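Local coordinates for protein aminotransferase class-III (Sphaerobacter thermophilus DSM 20745, PDB 6K8H) that is a class-III aminotransferase (omega-transaminase) with the fold type I architecture of pyridoxal-phosphate-dependent proteins, modelled as an assembly of two chains, at residues 73-78 / 333-338; 291-294 / 299-302; 407-412 / 437-442; 50-55 / 61-66; 348-353 / 372-377. All coordinates share one frame; numbering follows the deposited sequence.

Contact 1. Residues 73-78 / 333-338; sequences ALIHGH and RKLTPA
The loop carrying Ile75 and His76 packs against Lys334 and Leu335 in a buried contact between two connecting regions of the fold type I aminotransferase core. The first region lies between helices 69-72 and 81-91, where Leu74 to Gly77 form a type I beta turn. The second is the short break between helix 322-334 and helix 337-361, the latter opened by Thr336 as N-cap. At the centre is a CH-pi contact: Lys334 CE lies over the middle of the His76 ring, 4.0 Å from its centroid and only 3° off the ring normal. The lysine chain bends twice near its end, at chi3 and at chi4 (88°), which folds the methylene over the ring while NZ goes on to a salt bridge with Asp82. Nearer the backbone, Lys334 CB touches His76 NE2 at 3.6 Å.

The imidazole is clamped from its other face as well, where Ile75 CG2 sits 3.9 Å above the ring plane, displaced toward the rim. Rotation of the ring is fixed further by hydrogen bonds beyond the two segments, ND1 to Thr423 OG1 and NE2 to Ala331 O, so both nitrogens of this buried histidine are engaged. Beside it, Ile75 and Leu335 extend toward one another and meet at their ends. The isoleucine reaches across because CG1 stands opposite the backbone nitrogen (chi1 -171°). Leu335 CD2 closes the contact twice over, lying 3.9 Å from Ile75 CD1 and 4.0 Å from His76 CE1.

Contact 2. Residues 291-294 / 299-302; sequences GAVG and VMSV
Gly294, near the end of strand 291-295, and Met300, near the end of the short helix 297-300, approach to 7.0 Å between their CA atoms across the short connection from strand to helix, and a single methionine side chain spans the gap. The strand is extended throughout this stretch, while beyond Met300 the chain continues as a 3-10 segment in which Val302 N bonds to Val299 O.

Met300 does all the reaching. Its chain is bent at both chi2 (-72°) and chi3 (-66°), and this curl brings the thioether end over the strand backbone, with the SD-CE bond running across the chain. SD comes 3.9 Å from Gly294 CA, against the main chain of the strand. The terminal methyl, CE, ends 3.5 Å from Val293 O, a van der Waals contact with the carbonyl of the preceding residue. The side chain of Val293 is a looser neighbour: its CG2 is 4.3 Å from Met300 SD, and it also packs on Ala134 of helix 127-142.

The contact is fully buried. Met300 is also covered by Leu277 of strand 277-281 and by Gln120 and Arg122 of strand 120-124, the two neighbours of this strand, and Pro31 of the second subunit touches it too. The methionine thus packs between strands 120-124, 277-281 and 291-295 and the second subunit. Strand 291-295 runs antiparallel to both its neighbours, the position of the one reversed strand in the mixed seven-stranded sheet that characterises the large domain of fold type I aminotransferases.

Contact 3. Residues 407-412 / 437-442; sequences MGRGIF and FAAALQ
Arg409 lies across Ala439, its guanidinium held by a salt bridge from NH2 to Asp443 OD2, one helical turn further along helix 427-445. The contact belongs to the smaller, C-terminal part of the fold type I architecture, where the short link from helix 393-408 to strand 411-412 passes alongside helix 427-445. Gly410, with a positive phi of 81°, turns the chain from Arg409 into the strand.

With its chain extended from CG to NE, the arginine bridges the distance from that turn to the helix. The bend comes at the last torsion (chi4 -89°), which presents the guanidinium flat to the helix surface. Ala439 CB then lies under one face, 3.3 Å from the plane and offset toward the rim. Its closest neighbour is Arg409 NE at 3.4 Å, and the methylene CD is 3.6 Å away, so the aliphatic part and the charged group share one methyl as their support. Asp443 supplies the charge pairing and Ala439 an apolar methyl under the flat guanidinium, on a side of the protein where the arginine stays exposed.

The buried Ala440 next to it turns instead to Ala405 and Leu406 of helix 393-408, so helices 393-408 and 427-445 pack together beside the arginine. Toward the end of the guanidinium the contact thins out: Ala439 CB is 3.8 Å from Arg409 NH1 and 4.1 Å from NH2.

Contact 4. Residues 50-55 / 61-66; sequences RGRGAV and GEERLD
Ala54 and Val55 pack closely on Leu65 and Asp66, whereas Arg52 and Glu63 meet at the exposed end of the same contact. On the tight side Asp66 N donates a nearly straight hydrogen bond to Ala54 O (2.8 Å, 172°). Val55 and Leu65 form an antiparallel non-hydrogen-bonded pair with CA atoms 4.6 Å apart, and the side chains of both lie on one face of the sheet, where Val55 CG2 touches Leu65 CD2 at 4.0 Å. A CA-H...O contact joins Val55 CA to Arg64 O at 3.4 Å. The first segment can turn so sharply because it is a two-residue beta hairpin: Arg52 to Val55 make a type II' turn with Gly53 at its first corner, and Arg52 and Val55 bond to each other through both N and O.

The solvent side depends on charge. Arg52 NH2 bonds to Glu63 OE1 at 3.0 Å and, weakly, to OE2, so one nitrogen serves both oxygens of the carboxylate. The two chains cross nearly at a right angle and their flat groups are inclined by 63°, unlike a coplanar two-nitrogen fork. Beneath this bridge, Val55 CG1 touches Glu63 CB at 3.9 Å and carries the packing toward the surface.

Strand 63-66 lies between strand 55-58 and strand 411-412 in a four-stranded mixed sheet. Leu65 is covered by Glu429 and Ala432 of helix 427-445, and Arg64 NE reaches Met407 O at the end of helix 393-408.

Contact 5. Residues 348-353 / 372-377; sequences QQLRAG and SLFHIH
A helix laid on an antiparallel sheet is the element built here, with Leu350 and Arg351 of helix 337-361 resting on Phe374 of strand 373-377. The two short segments run almost exactly in the same direction, their axes 8° apart and 9.2 Å from each other at closest approach.

The ring of Phe374 is the surface on which the helix sits. Leu350 CD2 stands directly over its centre, 3.6 Å from the centroid and 2° off the normal, in a CH-pi contact that touches all six ring carbons about equally. The other methyl, CD1, overhangs the rim at 4.0 Å from Phe374 CE2. With CG between the backbone nitrogen and the carbonyl carbon the ring points at the helix, and chi2 of 88° turns its face to Leu350; the ring also meets Phe433 of helix 427-445 edge-to-face, which would restrict its rotation.

Arg351 works alongside, at the root of the same side chain: its CG packs on Phe374 CB at 3.9 Å. The bend at chi3 brings the guanidinium round so that Phe374 CB lies near its plane, at the edge. NH1 comes 3.5 Å from Leu373 O and makes a weak hydrogen bond to Gly371 O, so the charged end of the arginine sits by the carbonyls of Gly371, just before the strand, and Leu373, its first residue.

Strand 373-377 is the central one of three, between 366-370 and 418-420. Such an antiparallel sheet covered by helices is typical of the small, C-terminal domain of fold type I aminotransferases.

Overall arrangement
From the N terminus, contact 4 closes first, a short loop that brings together the first three strands of the four-stranded sheet, to which strand 411-412 is added later. Contact 1 then spans a long excursion, from 73-78 to 333-338, within which contact 2 lies as a local closure on the next-to-outermost strand of the seven-stranded sheet. Contacts 5 and 3 follow in series, so none of the loops cross. Contacts 1 and 4 meet where His78 bonds to Gly53 and Asp66. Contact 3 joins contact 4 through neighbouring strands 411-412 and 63-66, and meets contact 5 where Phe437 packs on Ile376. Contact 2 stands apart, while contacts 1 and 5 share helix 337-361.

Contact 1. Residues 73-78 / 333-338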
# COMPACT_ATOMS: atom_id res chain seq x y z
N ALA B 73 1.45 5.26 -14.68
CA ALA B 73 2.52 5.36 -13.69
C ALA B 73 3.90 5.54 -14.33
O ALA B 73 4.76 6.23 -13.79
CB ALA B 73 2.52 4.13 -12.78
N LEU B 74 4.16 4.87 -15.45
CA LEU B 74 5.49 4.86 -16.05
C LEU B 74 5.54 5.89 -17.16
O LEU B 74 5.51 5.58 -18.36
CB LEU B 74 5.86 3.45 -16.53
CG LEU B 74 6.50 2.60 -15.42
CD1 LEU B 74 5.50 2.29 -14.29
CD2 LEU B 74 7.06 1.33 -16.01
N ILE B 75 5.64 7.16 -16.75
CA ILE B 75 5.65 8.25 -17.72
C ILE B 75 6.90 8.19 -18.60
O ILE B 75 6.90 8.77 -19.69
CB ILE B 75 5.51 9.59 -16.98
CG1 ILE B 75 5.29 10.75 -17.99
CG2 ILE B 75 6.68 9.82 -16.04
CD1 ILE B 75 4.45 11.88 -17.43
N HIS B 76 7.97 7.53 -18.16
CA HIS B 76 9.16 7.39 -19.00
C HIS B 76 9.22 6.05 -19.72
O HIS B 76 10.27 5.71 -20.28
CB HIS B 76 10.43 7.60 -18.17
CG HIS B 76 10.53 8.97 -17.59
ND1 HIS B 76 10.52 10.11 -18.37
CD2 HIS B 76 10.60 9.40 -16.31
CE1 HIS B 76 10.60 11.18 -17.59
NE2 HIS B 76 10.64 10.77 -16.33
N GLY B 77 8.13 5.29 -19.73
CA GLY B 77 8.11 4.04 -20.47
C GLY B 77 8.88 2.95 -19.77
O GLY B 77 9.16 3.02 -18.58
N HIS B 78 9.25 1.92 -20.53
CA HIS B 78 9.80 0.70 -19.96
C HIS B 78 11.32 0.74 -19.87
O HIS B 78 11.99 1.19 -20.81
CB HIS B 78 9.40 -0.53 -20.78
CG HIS B 78 7.93 -0.77 -20.82
ND1 HIS B 78 7.26 -1.42 -19.80
CD2 HIS B 78 7.00 -0.44 -21.74
CE1 HIS B 78 5.97 -1.48 -20.10
NE2 HIS B 78 5.79 -0.90 -21.27
N ARG B 333 12.89 14.47 -11.85
CA ARG B 333 13.89 15.40 -12.36
C ARG B 333 13.95 15.38 -13.87
O ARG B 333 14.28 16.40 -14.48
CB ARG B 333 15.28 15.09 -11.79
CG ARG B 333 15.54 15.76 -10.44
CD ARG B 333 16.94 15.43 -9.90
NE ARG B 333 17.12 16.03 -8.58
CZ ARG B 333 18.13 15.77 -7.77
NH1 ARG B 333 19.07 14.90 -8.13
NH2 ARG B 333 18.20 16.37 -6.58
N LYS B 334 13.66 14.23 -14.49
CA LYS B 334 13.61 14.15 -15.94
C LYS B 334 12.38 14.81 -16.55
O LYS B 334 12.38 15.10 -17.75
CB LYS B 334 13.69 12.69 -16.39
CG LYS B 334 15.04 12.06 -16.12
CD LYS B 334 15.03 10.53 -16.25
CE LYS B 334 14.53 10.07 -17.59
NZ LYS B 334 15.62 9.97 -18.61
N LEU B 335 11.32 15.04 -15.76
CA LEU B 335 10.10 15.72 -16.21
C LEU B 335 10.26 17.22 -15.98
O LEU B 335 9.82 17.78 -14.97
CB LEU B 335 8.87 15.20 -15.48
CG LEU B 335 8.18 13.91 -15.85
CD1 LEU B 335 7.01 13.72 -14.88
CD2 LEU B 335 7.72 13.92 -17.30
N THR B 336 10.94 17.87 -16.92
CA THR B 336 11.21 19.30 -16.91
C THR B 336 10.08 20.06 -17.59
O THR B 336 9.26 19.47 -18.30
CB THR B 336 12.52 19.56 -17.63
OG1 THR B 336 12.37 19.11 -18.98
CG2 THR B 336 13.64 18.79 -16.97
N PRO B 337 10.04 21.40 -17.45
CA PRO B 337 9.06 22.18 -18.23
C PRO B 337 9.12 21.90 -19.73
O PRO B 337 8.07 21.80 -20.39
CB PRO B 337 9.44 23.63 -17.90
CG PRO B 337 9.99 23.55 -16.49
CD PRO B 337 10.73 22.23 -16.44
N ALA B 338 10.33 21.75 -20.30
CA ALA B 338 10.41 21.43 -21.73
C ALA B 338 9.78 20.08 -22.04
O ALA B 338 9.14 19.90 -23.09
CB ALA B 338 11.88 21.45 -22.18

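Contact 2. Residues 291-294 / 299-302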
# COMPACT_ATOMS: atom_id res chain seq x y z
N GLY B 291 3.08 6.13 -2.85
CA GLY B 291 2.02 7.11 -2.77
C GLY B 291 2.53 8.26 -1.93
O GLY B 291 3.61 8.20 -1.34
N ALA B 292 1.73 9.31 -1.86
CA ALA B 292 2.13 10.44 -1.03
C ALA B 292 0.90 11.26 -0.72
O ALA B 292 0.01 11.39 -1.55
CB ALA B 292 3.19 11.32 -1.72
N VAL B 293 0.87 11.82 0.48
CA VAL B 293 -0.15 12.77 0.87
C VAL B 293 0.57 14.04 1.30
O VAL B 293 1.55 13.97 2.05
CB VAL B 293 -1.05 12.21 1.99
CG1 VAL B 293 -0.21 11.59 3.09
CG2 VAL B 293 -1.95 13.28 2.55
N GLY B 294 0.14 15.18 0.78
CA GLY B 294 0.80 16.42 1.16
C GLY B 294 -0.18 17.57 1.15
O GLY B 294 -1.29 17.46 0.63
N VAL B 299 -2.68 21.46 8.12
CA VAL B 299 -3.40 20.19 8.20
C VAL B 299 -2.44 19.03 8.40
O VAL B 299 -2.71 18.13 9.20
CB VAL B 299 -4.28 19.99 6.94
CG1 VAL B 299 -5.01 18.66 7.02
CG2 VAL B 299 -5.26 21.15 6.77
N MET B 300 -1.30 19.04 7.71
CA MET B 300 -0.36 17.95 7.86
C MET B 300 0.19 17.83 9.28
O MET B 300 0.75 16.79 9.62
CB MET B 300 0.78 18.10 6.85
CG MET B 300 0.34 17.97 5.40
SD MET B 300 -0.07 16.27 4.99
CE MET B 300 1.57 15.55 5.15
N SER B 301 0.01 18.86 10.13
CA SER B 301 0.50 18.79 11.50
C SER B 301 -0.13 17.67 12.32
O SER B 301 0.41 17.31 13.36
CB SER B 301 0.29 20.13 12.21
OG SER B 301 -1.09 20.38 12.35
N VAL B 302 -1.26 17.11 11.88
CA VAL B 302 -1.84 15.96 12.59
C VAL B 302 -0.87 14.78 12.61
O VAL B 302 -1.01 13.88 13.45
CB VAL B 302 -3.20 15.54 11.97
CG1 VAL B 302 -4.16 16.72 11.97
CG2 VAL B 302 -3.02 14.99 10.55

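Contact 3. Residues 407-412 / 437-442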
# COMPACT_ATOMS: atom_id res chain seq x y z
N MET B 407 -5.39 -3.81 -30.34
CA MET B 407 -4.50 -4.80 -29.75
C MET B 407 -3.84 -5.66 -30.81
O MET B 407 -2.66 -6.00 -30.70
CB MET B 407 -5.25 -5.68 -28.75
CG MET B 407 -5.52 -5.02 -27.40
SD MET B 407 -4.01 -4.85 -26.42
CE MET B 407 -3.65 -6.56 -25.98
N GLY B 408 -4.61 -6.07 -31.82
CA GLY B 408 -4.03 -6.88 -32.87
C GLY B 408 -3.21 -6.11 -33.89
O GLY B 408 -2.59 -6.73 -34.75
N ARG B 409 -3.21 -4.78 -33.78
CA ARG B 409 -2.49 -3.89 -34.73
C ARG B 409 -1.30 -3.19 -34.06
O ARG B 409 -0.98 -2.08 -34.48
CB ARG B 409 -3.44 -2.89 -35.38
CG ARG B 409 -4.36 -3.51 -36.42
CD ARG B 409 -5.10 -2.46 -37.22
NE ARG B 409 -6.04 -3.11 -38.12
CZ ARG B 409 -5.75 -3.52 -39.35
NH1 ARG B 409 -4.54 -3.34 -39.85
NH2 ARG B 409 -6.69 -4.11 -40.06
N GLY B 410 -0.75 -3.76 -33.00
CA GLY B 410 0.42 -3.18 -32.38
C GLY B 410 0.16 -2.03 -31.44
O GLY B 410 1.08 -1.27 -31.15
N ILE B 411 -1.07 -1.88 -30.94
CA ILE B 411 -1.42 -0.81 -30.01
C ILE B 411 -2.03 -1.41 -28.75
O ILE B 411 -3.02 -2.15 -28.81
CB ILE B 411 -2.39 0.21 -30.64
CG1 ILE B 411 -1.81 0.83 -31.91
CG2 ILE B 411 -2.73 1.30 -29.62
CD1 ILE B 411 -0.67 1.81 -31.67
N PHE B 412 -1.46 -1.07 -27.60
CA PHE B 412 -1.96 -1.48 -26.30
C PHE B 412 -2.55 -0.25 -25.62
O PHE B 412 -1.81 0.68 -25.27
CB PHE B 412 -0.82 -2.10 -25.47
CG PHE B 412 -1.21 -2.50 -24.07
CD1 PHE B 412 -2.38 -3.20 -23.81
CD2 PHE B 412 -0.38 -2.19 -23.00
CE1 PHE B 412 -2.72 -3.57 -22.51
CE2 PHE B 412 -0.70 -2.54 -21.70
CZ PHE B 412 -1.88 -3.24 -21.46
N PHE B 437 -5.61 3.39 -35.36
CA PHE B 437 -6.99 3.67 -34.96
C PHE B 437 -7.90 3.72 -36.17
O PHE B 437 -9.02 3.19 -36.13
CB PHE B 437 -7.07 4.98 -34.17
CG PHE B 437 -8.48 5.36 -33.79
CD1 PHE B 437 -9.13 4.72 -32.75
CD2 PHE B 437 -9.17 6.34 -34.49
CE1 PHE B 437 -10.44 5.03 -32.42
CE2 PHE B 437 -10.49 6.67 -34.15
CZ PHE B 437 -11.11 6.01 -33.12
N ALA B 438 -7.44 4.34 -37.26
CA ALA B 438 -8.22 4.34 -38.49
C ALA B 438 -8.50 2.91 -38.97
O ALA B 438 -9.65 2.55 -39.30
CB ALA B 438 -7.49 5.14 -39.58
N ALA B 439 -7.47 2.08 -38.97
CA ALA B 439 -7.67 0.69 -39.39
C ALA B 439 -8.61 -0.05 -38.43
O ALA B 439 -9.45 -0.84 -38.87
CB ALA B 439 -6.33 -0.02 -39.49
N ALA B 440 -8.49 0.21 -37.12
CA ALA B 440 -9.33 -0.47 -36.14
C ALA B 440 -10.79 -0.06 -36.27
O ALA B 440 -11.70 -0.88 -36.08
CB ALA B 440 -8.84 -0.18 -34.72
N LEU B 441 -11.04 1.21 -36.55
CA LEU B 441 -12.40 1.67 -36.80
C LEU B 441 -13.00 0.96 -38.02
O LEU B 441 -14.14 0.46 -37.96
CB LEU B 441 -12.39 3.19 -36.98
CG LEU B 441 -13.63 4.06 -36.77
CD1 LEU B 441 -14.28 3.75 -35.42
CD2 LEU B 441 -13.21 5.53 -36.86
N GLN B 442 -12.21 0.83 -39.08
CA GLN B 442 -12.72 0.12 -40.29
C GLN B 442 -13.05 -1.32 -39.89
O GLN B 442 -14.17 -1.76 -40.19
CB GLN B 442 -11.68 0.21 -41.40
CG GLN B 442 -11.53 1.61 -41.96
CD GLN B 442 -10.30 1.79 -42.81
OE1 GLN B 442 -9.63 0.82 -43.17
NE2 GLN B 442 -9.98 3.03 -43.14

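Contact 4. Residues 50-55 / 61-66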
# COMPACT_ATOMS: atom_id res chain seq x y z
N ARG B 50 8.43 -8.41 -21.34
CA ARG B 50 9.42 -7.34 -21.08
C ARG B 50 8.98 -6.08 -21.83
O ARG B 50 7.96 -6.12 -22.54
CB ARG B 50 10.83 -7.78 -21.49
CG ARG B 50 10.97 -8.05 -22.98
CD ARG B 50 12.34 -8.50 -23.44
NE ARG B 50 12.16 -9.15 -24.73
CZ ARG B 50 12.29 -8.56 -25.92
NH1 ARG B 50 12.65 -7.29 -26.00
NH2 ARG B 50 12.07 -9.26 -27.02
N GLY B 51 9.71 -5.00 -21.62
CA GLY B 51 9.44 -3.76 -22.33
C GLY B 51 10.72 -3.00 -22.58
O GLY B 51 11.73 -3.19 -21.90
N ARG B 52 10.66 -2.12 -23.57
CA ARG B 52 11.78 -1.22 -23.85
C ARG B 52 11.23 0.06 -24.45
O ARG B 52 10.54 0.02 -25.47
CB ARG B 52 12.80 -1.87 -24.79
CG ARG B 52 12.18 -2.46 -26.05
CD ARG B 52 13.22 -3.07 -26.97
NE ARG B 52 12.70 -3.22 -28.32
CZ ARG B 52 11.95 -4.24 -28.72
NH1 ARG B 52 11.63 -5.20 -27.86
NH2 ARG B 52 11.51 -4.30 -29.97
N GLY B 53 11.55 1.18 -23.82
CA GLY B 53 11.06 2.46 -24.30
C GLY B 53 9.55 2.43 -24.33
O GLY B 53 8.89 2.10 -23.34
N ALA B 54 8.97 2.73 -25.49
CA ALA B 54 7.51 2.77 -25.60
C ALA B 54 6.90 1.45 -26.04
O ALA B 54 5.72 1.44 -26.40
CB ALA B 54 7.09 3.86 -26.59
N VAL B 55 7.65 0.35 -26.04
CA VAL B 55 7.18 -0.92 -26.57
C VAL B 55 7.06 -1.93 -25.43
O VAL B 55 8.00 -2.12 -24.66
CB VAL B 55 8.11 -1.45 -27.67
CG1 VAL B 55 7.64 -2.80 -28.15
CG2 VAL B 55 8.18 -0.45 -28.84
N GLY B 61 5.67 -13.06 -27.68
CA GLY B 61 6.53 -12.34 -28.60
C GLY B 61 5.88 -11.21 -29.37
O GLY B 61 6.55 -10.57 -30.19
N GLU B 62 4.59 -10.94 -29.15
CA GLU B 62 3.90 -9.89 -29.89
C GLU B 62 4.23 -8.53 -29.26
O GLU B 62 4.10 -8.35 -28.05
CB GLU B 62 2.39 -10.15 -29.87
CG GLU B 62 1.53 -9.18 -30.71
CD GLU B 62 0.25 -9.84 -31.22
OE1 GLU B 62 0.16 -11.08 -31.13
OE2 GLU B 62 -0.66 -9.13 -31.71
N GLU B 63 4.67 -7.59 -30.08
CA GLU B 63 5.07 -6.27 -29.59
C GLU B 63 4.00 -5.24 -29.89
O GLU B 63 3.42 -5.22 -30.98
CB GLU B 63 6.39 -5.84 -30.22
CG GLU B 63 7.41 -6.95 -30.30
CD GLU B 63 8.81 -6.45 -30.58
OE1 GLU B 63 8.95 -5.33 -31.13
OE2 GLU B 63 9.77 -7.17 -30.23
N ARG B 64 3.74 -4.37 -28.92
CA ARG B 64 2.77 -3.31 -29.11
C ARG B 64 3.33 -2.00 -28.55
O ARG B 64 4.10 -2.01 -27.60
CB ARG B 64 1.43 -3.64 -28.43
CG ARG B 64 0.81 -4.99 -28.83
CD ARG B 64 -0.41 -5.34 -27.94
NE ARG B 64 -1.09 -6.56 -28.40
CZ ARG B 64 -0.81 -7.79 -27.99
NH1 ARG B 64 0.14 -8.00 -27.08
NH2 ARG B 64 -1.50 -8.83 -28.46
N LEU B 65 2.93 -0.88 -29.15
CA LEU B 65 3.22 0.41 -28.54
C LEU B 65 2.36 0.58 -27.30
O LEU B 65 1.13 0.40 -27.35
CB LEU B 65 2.96 1.54 -29.53
CG LEU B 65 3.97 1.70 -30.66
CD1 LEU B 65 3.48 2.75 -31.64
CD2 LEU B 65 5.34 2.08 -30.10
N ASP B 66 2.98 0.91 -26.17
CA ASP B 66 2.31 0.91 -24.87
C ASP B 66 1.74 2.30 -24.59
O ASP B 66 2.49 3.24 -24.32
CB ASP B 66 3.27 0.49 -23.76
CG ASP B 66 2.56 0.19 -22.44
OD1 ASP B 66 1.43 0.67 -22.24
OD2 ASP B 66 3.14 -0.53 -21.59

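Contact 5. Residues 348-353 / 372-377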
# COMPACT_ATOMS: atom_id res chain seq x y z
N GLN B 348 -1.77 16.86 -28.08
CA GLN B 348 -2.66 17.61 -28.97
C GLN B 348 -2.64 17.02 -30.38
O GLN B 348 -3.70 16.90 -31.01
CB GLN B 348 -2.26 19.09 -28.99
CG GLN B 348 -3.34 19.99 -29.54
CD GLN B 348 -3.44 19.93 -31.06
OE1 GLN B 348 -2.43 19.73 -31.76
NE2 GLN B 348 -4.66 20.09 -31.59
N GLN B 349 -1.46 16.68 -30.89
CA GLN B 349 -1.36 16.08 -32.22
C GLN B 349 -2.11 14.75 -32.30
O GLN B 349 -2.82 14.48 -33.29
CB GLN B 349 0.11 15.90 -32.61
CG GLN B 349 0.79 17.22 -32.92
CD GLN B 349 2.23 17.05 -33.36
OE1 GLN B 349 3.04 16.46 -32.65
NE2 GLN B 349 2.55 17.56 -34.55
N LEU B 350 -1.95 13.90 -31.29
CA LEU B 350 -2.68 12.63 -31.27
C LEU B 350 -4.19 12.88 -31.26
O LEU B 350 -4.94 12.28 -32.04
CB LEU B 350 -2.26 11.78 -30.06
CG LEU B 350 -2.81 10.34 -30.01
CD1 LEU B 350 -1.79 9.37 -29.44
CD2 LEU B 350 -4.11 10.26 -29.20
N ARG B 351 -4.65 13.77 -30.37
CA ARG B 351 -6.08 14.01 -30.23
C ARG B 351 -6.67 14.58 -31.52
O ARG B 351 -7.75 14.15 -31.96
CB ARG B 351 -6.34 14.94 -29.04
CG ARG B 351 -6.16 14.25 -27.69
CD ARG B 351 -6.77 15.07 -26.56
NE ARG B 351 -6.15 16.39 -26.50
CZ ARG B 351 -5.04 16.65 -25.82
NH1 ARG B 351 -4.42 15.68 -25.13
NH2 ARG B 351 -4.56 17.89 -25.84
N ALA B 352 -5.97 15.52 -32.15
CA ALA B 352 -6.44 16.08 -33.41
C ALA B 352 -6.46 15.02 -34.51
O ALA B 352 -7.40 14.97 -35.32
CB ALA B 352 -5.58 17.27 -33.82
N GLY B 353 -5.43 14.17 -34.56
CA GLY B 353 -5.42 13.12 -35.56
C GLY B 353 -6.60 12.16 -35.42
O GLY B 353 -7.22 11.77 -36.41
N SER B 372 -0.43 14.87 -21.54
CA SER B 372 -0.16 13.59 -22.18
C SER B 372 -1.23 12.54 -21.88
O SER B 372 -0.98 11.34 -22.07
CB SER B 372 1.21 13.06 -21.74
OG SER B 372 1.29 13.02 -20.33
N LEU B 373 -2.42 12.95 -21.44
CA LEU B 373 -3.53 12.05 -21.18
C LEU B 373 -4.64 12.30 -22.20
O LEU B 373 -4.93 13.45 -22.53
CB LEU B 373 -4.09 12.26 -19.77
CG LEU B 373 -3.14 12.04 -18.59
CD1 LEU B 373 -3.77 12.56 -17.31
CD2 LEU B 373 -2.84 10.57 -18.45
N PHE B 374 -5.26 11.23 -22.68
CA PHE B 374 -6.34 11.38 -23.66
C PHE B 374 -7.36 10.26 -23.48
O PHE B 374 -7.06 9.19 -22.94
CB PHE B 374 -5.80 11.40 -25.09
CG PHE B 374 -5.16 10.11 -25.52
CD1 PHE B 374 -5.92 9.10 -26.09
CD2 PHE B 374 -3.80 9.90 -25.37
CE1 PHE B 374 -5.35 7.92 -26.49
CE2 PHE B 374 -3.22 8.73 -25.77
CZ PHE B 374 -3.99 7.73 -26.32
N HIS B 375 -8.57 10.52 -23.96
CA HIS B 375 -9.69 9.57 -23.88
C HIS B 375 -10.50 9.70 -25.17
O HIS B 375 -11.01 10.78 -25.47
CB HIS B 375 -10.57 9.87 -22.66
CG HIS B 375 -11.37 8.69 -22.16
ND1 HIS B 375 -12.04 7.83 -23.01
CD2 HIS B 375 -11.62 8.25 -20.91
CE1 HIS B 375 -12.66 6.91 -22.30
NE2 HIS B 375 -12.42 7.13 -21.02
N ILE B 376 -10.58 8.60 -25.94
CA ILE B 376 -11.42 8.54 -27.14
C ILE B 376 -12.83 8.14 -26.75
O ILE B 376 -13.03 7.26 -25.90
CB ILE B 376 -10.84 7.56 -28.18
CG1 ILE B 376 -9.35 7.81 -28.40
CG2 ILE B 376 -11.60 7.68 -29.49
CD1 ILE B 376 -8.69 6.78 -29.33
N HIS B 377 -13.82 8.80 -27.35
CA HIS B 377 -15.22 8.52 -27.11
C HIS B 377 -15.90 8.29 -28.45
O HIS B 377 -15.70 9.08 -29.38
CB HIS B 377 -15.88 9.70 -26.40
CG HIS B 377 -15.17 10.13 -25.16
ND1 HIS B 377 -15.29 9.45 -23.96
CD2 HIS B 377 -14.33 11.17 -24.92
CE1 HIS B 377 -14.56 10.06 -23.04
NE2 HIS B 377 -13.96 11.10 -23.60